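Local coordinates for GARP domain-containing protein (Trypanosoma brucei brucei TREU927, PDB 6XZ6) that acts as a trypanosome receptor for the host complement regulator factor H and increases transmission of the parasite to tsetse flies, at residues Leu10-Gln22 with Thr152-Gln164. Numbering follows the deposited sequence.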
loop_
_atom_site.group_PDB
_atom_site.type_symbol
_atom_site.label_atom_id
_atom_site.label_comp_id
_atom_site.label_asym_id
_atom_site.label_seq_id
_atom_site.Cartn_x
_atom_site.Cartn_y
_atom_site.Cartn_z
ATOM N N LEU A 10 -11.533 24.400 2.140
ATOM C CA LEU A 10 -11.078 23.749 3.393
ATOM C C LEU A 10 -11.461 22.266 3.372
ATOM O O LEU A 10 -10.650 21.426 3.760
ATOM C CB LEU A 10 -11.624 24.467 4.642
ATOM C CG LEU A 10 -11.190 23.973 6.026
ATOM C CD1 LEU A 10 -9.625 23.750 6.134
ATOM C CD2 LEU A 10 -11.644 24.912 7.053
ATOM N N GLU A 11 -12.671 21.944 2.863
ATOM C CA GLU A 11 -13.153 20.566 2.694
ATOM C C GLU A 11 -12.267 19.832 1.708
ATOM O O GLU A 11 -11.878 18.696 1.986
ATOM C CB GLU A 11 -14.648 20.507 2.278
ATOM C CG GLU A 11 -15.617 20.491 3.456
ATOM C CD GLU A 11 -15.168 19.782 4.736
ATOM O OE1 GLU A 11 -14.922 20.482 5.749
ATOM O OE2 GLU A 11 -15.046 18.532 4.721
ATOM N N GLN A 12 -11.887 20.515 0.597
ATOM C CA GLN A 12 -10.988 19.995 -0.454
ATOM C C GLN A 12 -9.570 19.771 0.051
ATOM O O GLN A 12 -8.958 18.793 -0.346
ATOM C CB GLN A 12 -10.924 20.940 -1.669
ATOM C CG GLN A 12 -12.181 20.984 -2.529
ATOM C CD GLN A 12 -12.186 22.164 -3.466
ATOM O OE1 GLN A 12 -11.169 22.839 -3.724
ATOM N NE2 GLN A 12 -13.346 22.431 -3.992
ATOM N N THR A 13 -9.022 20.704 0.853
ATOM C CA THR A 13 -7.642 20.622 1.362
ATOM C C THR A 13 -7.519 19.447 2.352
ATOM O O THR A 13 -6.526 18.738 2.313
ATOM C CB THR A 13 -7.165 21.991 1.901
ATOM O OG1 THR A 13 -7.311 22.945 0.861
ATOM C CG2 THR A 13 -5.700 21.982 2.337
ATOM N N LYS A 14 -8.567 19.223 3.185
ATOM C CA LYS A 14 -8.682 18.132 4.141
ATOM C C LYS A 14 -8.677 16.785 3.406
ATOM O O LYS A 14 -7.998 15.874 3.848
ATOM C CB LYS A 14 -9.979 18.288 4.952
ATOM C CG LYS A 14 -9.872 19.166 6.200
ATOM C CD LYS A 14 -11.232 19.430 6.771
ATOM C CE LYS A 14 -11.209 19.998 8.166
ATOM N NZ LYS A 14 -12.594 20.212 8.702
ATOM N N ALA A 15 -9.410 16.665 2.273
ATOM C CA ALA A 15 -9.491 15.455 1.438
ATOM C C ALA A 15 -8.153 15.100 0.816
ATOM O O ALA A 15 -7.808 13.930 0.799
ATOM C CB ALA A 15 -10.528 15.632 0.365
ATOM N N LEU A 16 -7.382 16.096 0.341
ATOM C CA LEU A 16 -6.017 15.942 -0.198
ATOM C C LEU A 16 -5.068 15.439 0.892
ATOM O O LEU A 16 -4.258 14.559 0.656
ATOM C CB LEU A 16 -5.485 17.296 -0.747
ATOM C CG LEU A 16 -6.117 17.872 -2.035
ATOM C CD1 LEU A 16 -5.472 19.164 -2.392
ATOM C CD2 LEU A 16 -5.936 16.935 -3.207
ATOM N N CYS A 17 -5.200 15.991 2.080
ATOM C CA CYS A 17 -4.440 15.693 3.293
ATOM C C CYS A 17 -4.673 14.230 3.766
ATOM O O CYS A 17 -3.712 13.531 4.067
ATOM C CB CYS A 17 -4.807 16.721 4.370
ATOM S SG CYS A 17 -3.721 16.761 5.815
ATOM N N GLU A 18 -5.932 13.761 3.766
ATOM C CA GLU A 18 -6.333 12.403 4.137
ATOM C C GLU A 18 -5.727 11.404 3.168
ATOM O O GLU A 18 -5.122 10.444 3.608
ATOM C CB GLU A 18 -7.879 12.301 4.175
ATOM C CG GLU A 18 -8.461 11.010 4.730
ATOM C CD GLU A 18 -9.976 10.845 4.755
ATOM O OE1 GLU A 18 -10.704 11.632 4.098
ATOM O OE2 GLU A 18 -10.432 9.896 5.435
ATOM N N VAL A 19 -5.854 11.644 1.849
ATOM C CA VAL A 19 -5.295 10.797 0.796
ATOM C C VAL A 19 -3.768 10.760 0.846
ATOM O O VAL A 19 -3.199 9.672 0.743
ATOM C CB VAL A 19 -5.812 11.165 -0.616
ATOM C CG1 VAL A 19 -5.001 10.468 -1.668
ATOM C CG2 VAL A 19 -7.282 10.823 -0.795
ATOM N N ALA A 20 -3.099 11.923 0.979
ATOM C CA ALA A 20 -1.621 12.016 1.025
ATOM C C ALA A 20 -1.007 11.209 2.166
ATOM O O ALA A 20 0.024 10.559 1.970
ATOM C CB ALA A 20 -1.186 13.464 1.133
ATOM N N LYS A 21 -1.648 11.264 3.357
ATOM C CA LYS A 21 -1.268 10.566 4.590
ATOM C C LYS A 21 -1.335 9.044 4.419
ATOM O O LYS A 21 -0.473 8.338 4.934
ATOM C CB LYS A 21 -2.165 11.012 5.738
ATOM C CG LYS A 21 -1.781 12.343 6.375
ATOM C CD LYS A 21 -2.813 12.751 7.440
ATOM C CE LYS A 21 -2.744 11.933 8.703
ATOM N NZ LYS A 21 -3.543 12.518 9.813
ATOM N N GLN A 22 -2.331 8.544 3.675
ATOM C CA GLN A 22 -2.505 7.112 3.361
ATOM C C GLN A 22 -1.444 6.631 2.376
ATOM O O GLN A 22 -0.942 5.516 2.516
ATOM C CB GLN A 22 -3.877 6.865 2.739
ATOM C CG GLN A 22 -5.011 7.067 3.712
ATOM C CD GLN A 22 -6.346 6.890 3.053
ATOM O OE1 GLN A 22 -6.502 6.921 1.816
ATOM N NE2 GLN A 22 -7.338 6.690 3.874
ATOM N N THR A 152 -10.752 3.514 0.035
ATOM C CA THR A 152 -11.887 3.820 -0.858
ATOM C C THR A 152 -12.728 4.985 -0.347
ATOM O O THR A 152 -13.230 5.773 -1.153
ATOM C CB THR A 152 -12.768 2.581 -1.153
ATOM O OG1 THR A 152 -13.303 2.056 0.064
ATOM C CG2 THR A 152 -12.037 1.490 -1.875
ATOM N N ARG A 153 -12.913 5.086 0.982
ATOM C CA ARG A 153 -13.693 6.167 1.604
ATOM C C ARG A 153 -13.074 7.528 1.273
ATOM O O ARG A 153 -13.770 8.426 0.786
ATOM C CB ARG A 153 -13.771 5.961 3.109
ATOM C CG ARG A 153 -14.943 6.659 3.776
ATOM C CD ARG A 153 -14.771 6.818 5.273
ATOM N NE ARG A 153 -13.439 7.326 5.584
ATOM C CZ ARG A 153 -12.565 6.689 6.345
ATOM N NH1 ARG A 153 -12.899 5.546 6.935
ATOM N NH2 ARG A 153 -11.352 7.190 6.534
ATOM N N ALA A 154 -11.757 7.648 1.458
ATOM C CA ALA A 154 -11.011 8.853 1.168
ATOM C C ALA A 154 -11.000 9.155 -0.354
ATOM O O ALA A 154 -10.998 10.334 -0.744
ATOM C CB ALA A 154 -9.600 8.717 1.712
ATOM N N ALA A 155 -11.030 8.097 -1.209
ATOM C CA ALA A 155 -11.065 8.232 -2.682
ATOM C C ALA A 155 -12.441 8.728 -3.153
ATOM O O ALA A 155 -12.519 9.594 -4.009
ATOM C CB ALA A 155 -10.704 6.919 -3.354
ATOM N N HIS A 156 -13.513 8.226 -2.555
ATOM C CA HIS A 156 -14.881 8.656 -2.838
ATOM C C HIS A 156 -15.098 10.069 -2.322
ATOM O O HIS A 156 -15.818 10.828 -2.945
ATOM C CB HIS A 156 -15.906 7.711 -2.179
ATOM C CG HIS A 156 -16.171 6.472 -2.968
ATOM N ND1 HIS A 156 -15.874 5.227 -2.464
ATOM C CD2 HIS A 156 -16.727 6.326 -4.195
ATOM C CE1 HIS A 156 -16.219 4.364 -3.409
ATOM N NE2 HIS A 156 -16.754 4.981 -4.459
ATOM N N ASN A 157 -14.500 10.422 -1.163
ATOM C CA ASN A 157 -14.605 11.752 -0.597
ATOM C C ASN A 157 -13.942 12.750 -1.513
ATOM O O ASN A 157 -14.554 13.767 -1.808
ATOM C CB ASN A 157 -14.050 11.814 0.825
ATOM C CG ASN A 157 -14.296 13.146 1.464
ATOM O OD1 ASN A 157 -15.452 13.584 1.645
ATOM N ND2 ASN A 157 -13.216 13.842 1.799
ATOM N N LEU A 158 -12.758 12.431 -2.048
ATOM C CA LEU A 158 -12.040 13.297 -2.981
ATOM C C LEU A 158 -12.812 13.491 -4.305
ATOM O O LEU A 158 -12.934 14.602 -4.795
ATOM C CB LEU A 158 -10.638 12.738 -3.250
ATOM C CG LEU A 158 -9.751 13.568 -4.167
ATOM C CD1 LEU A 158 -9.084 14.705 -3.387
ATOM C CD2 LEU A 158 -8.756 12.677 -4.905
ATOM N N ARG A 159 -13.354 12.418 -4.831
ATOM C CA ARG A 159 -14.108 12.350 -6.056
ATOM C C ARG A 159 -15.439 13.186 -5.975
ATOM O O ARG A 159 -15.925 13.695 -7.019
ATOM C CB ARG A 159 -14.302 10.850 -6.408
ATOM C CG ARG A 159 -15.066 10.542 -7.685
ATOM C CD ARG A 159 -16.561 10.444 -7.435
ATOM N NE ARG A 159 -17.221 9.876 -8.596
ATOM C CZ ARG A 159 -18.498 10.046 -8.905
ATOM N NH1 ARG A 159 -19.279 10.787 -8.133
ATOM N NH2 ARG A 159 -18.993 9.512 -10.010
ATOM N N GLY A 160 -15.984 13.321 -4.758
ATOM C CA GLY A 160 -17.219 14.066 -4.492
ATOM C C GLY A 160 -16.987 15.555 -4.359
ATOM O O GLY A 160 -17.882 16.353 -4.621
ATOM N N LEU A 161 -15.760 15.933 -3.990
ATOM C CA LEU A 161 -15.300 17.313 -3.818
ATOM C C LEU A 161 -14.650 17.915 -5.056
ATOM O O LEU A 161 -14.706 19.132 -5.220
ATOM C CB LEU A 161 -14.316 17.375 -2.622
ATOM C CG LEU A 161 -14.923 17.048 -1.256
ATOM C CD1 LEU A 161 -13.852 16.847 -0.254
ATOM C CD2 LEU A 161 -15.875 18.123 -0.774
ATOM N N TYR A 162 -14.010 17.080 -5.898
ATOM C CA TYR A 162 -13.278 17.459 -7.121
ATOM C C TYR A 162 -13.947 16.891 -8.367
ATOM O O TYR A 162 -13.966 15.678 -8.562
ATOM C CB TYR A 162 -11.823 16.936 -7.031
ATOM C CG TYR A 162 -10.918 17.763 -6.137
ATOM C CD1 TYR A 162 -10.873 17.548 -4.758
ATOM C CD2 TYR A 162 -10.070 18.721 -6.671
ATOM C CE1 TYR A 162 -10.014 18.288 -3.939
ATOM C CE2 TYR A 162 -9.287 19.530 -5.857
ATOM C CZ TYR A 162 -9.232 19.291 -4.498
ATOM O OH TYR A 162 -8.387 20.045 -3.726
ATOM N N MET A 163 -14.468 17.755 -9.234
ATOM C CA MET A 163 -15.096 17.348 -10.512
ATOM C C MET A 163 -14.098 16.981 -11.603
ATOM O O MET A 163 -14.485 16.376 -12.600
ATOM C CB MET A 163 -16.084 18.405 -11.020
ATOM C CG MET A 163 -17.312 18.568 -10.086
ATOM S SD MET A 163 -18.131 17.063 -9.413
ATOM C CE MET A 163 -18.793 16.337 -10.896
ATOM N N GLN A 164 -12.810 17.319 -11.391
ATOM C CA GLN A 164 -11.710 17.038 -12.299
ATOM C C GLN A 164 -11.577 15.555 -12.515
ATOM O O GLN A 164 -11.785 14.783 -11.575
ATOM C CB GLN A 164 -10.402 17.592 -11.746
ATOM C CG GLN A 164 -10.263 19.081 -11.912
ATOM C CD GLN A 164 -9.004 19.525 -11.261
ATOM O OE1 GLN A 164 -7.963 19.591 -11.923
ATOM N NE2 GLN A 164 -9.067 19.823 -9.951
HETATM O O HOH W 1 -12.714 16.441 3.289
HETATM O O HOH W 2 -16.366 16.098 2.972
HETATM O O HOH W 3 -8.391 22.663 -3.308
HETATM O O HOH W 4 -16.101 21.339 -3.662
HETATM O O HOH W 5 -13.552 10.161 4.499
#
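Glu18 OE2 receives Arg153 NH2 at 3.1 Å in a nearly straight salt bridge. Carboxylate and guanidinium are almost coplanar, 17° apart, and OE2 lies at the guanidinium edge. With CG anti to the backbone N (chi1 -172°) and the chain extended beyond it, Glu18 lays CG and CD over Ala154 CB and carries OE2 on to Arg153. A water joins Glu18 OE1 to Arg153 NE, giving the pair a second, indirect link.

Small residues let the helices approach to 9.3 Å between axes. Ala15 CB meets Leu161 CD1 at 3.6 Å and also packs on Leu158 CD1; Ala154 CB fits among Glu18, Val19 and the amide of Gln22, whose NE2 bonds Ala150 O. Leu16 CD2 meets Leu158 CD1 at 3.9 Å, and Phe115 of helix 67-125 touches both leucines. Asn157 suits the wetter margin: its amide reaches Glu11 through two waters.

Where helix 148-161 ends, tyrosine serves two needs: the Tyr162 ring packs obliquely against Gln12 CB and Leu16 CG, while its hydroxyl shares a water with Gln12 OE1. Gln12 NE2 bonds Glu18 O of the factor H chain; Met163 N and Gln164 NE2 also bond that chain. The roughly antiparallel pair, 150° between helix directions, is typical of an elongated helical bundle, here with one end forming part of the factor H-binding site.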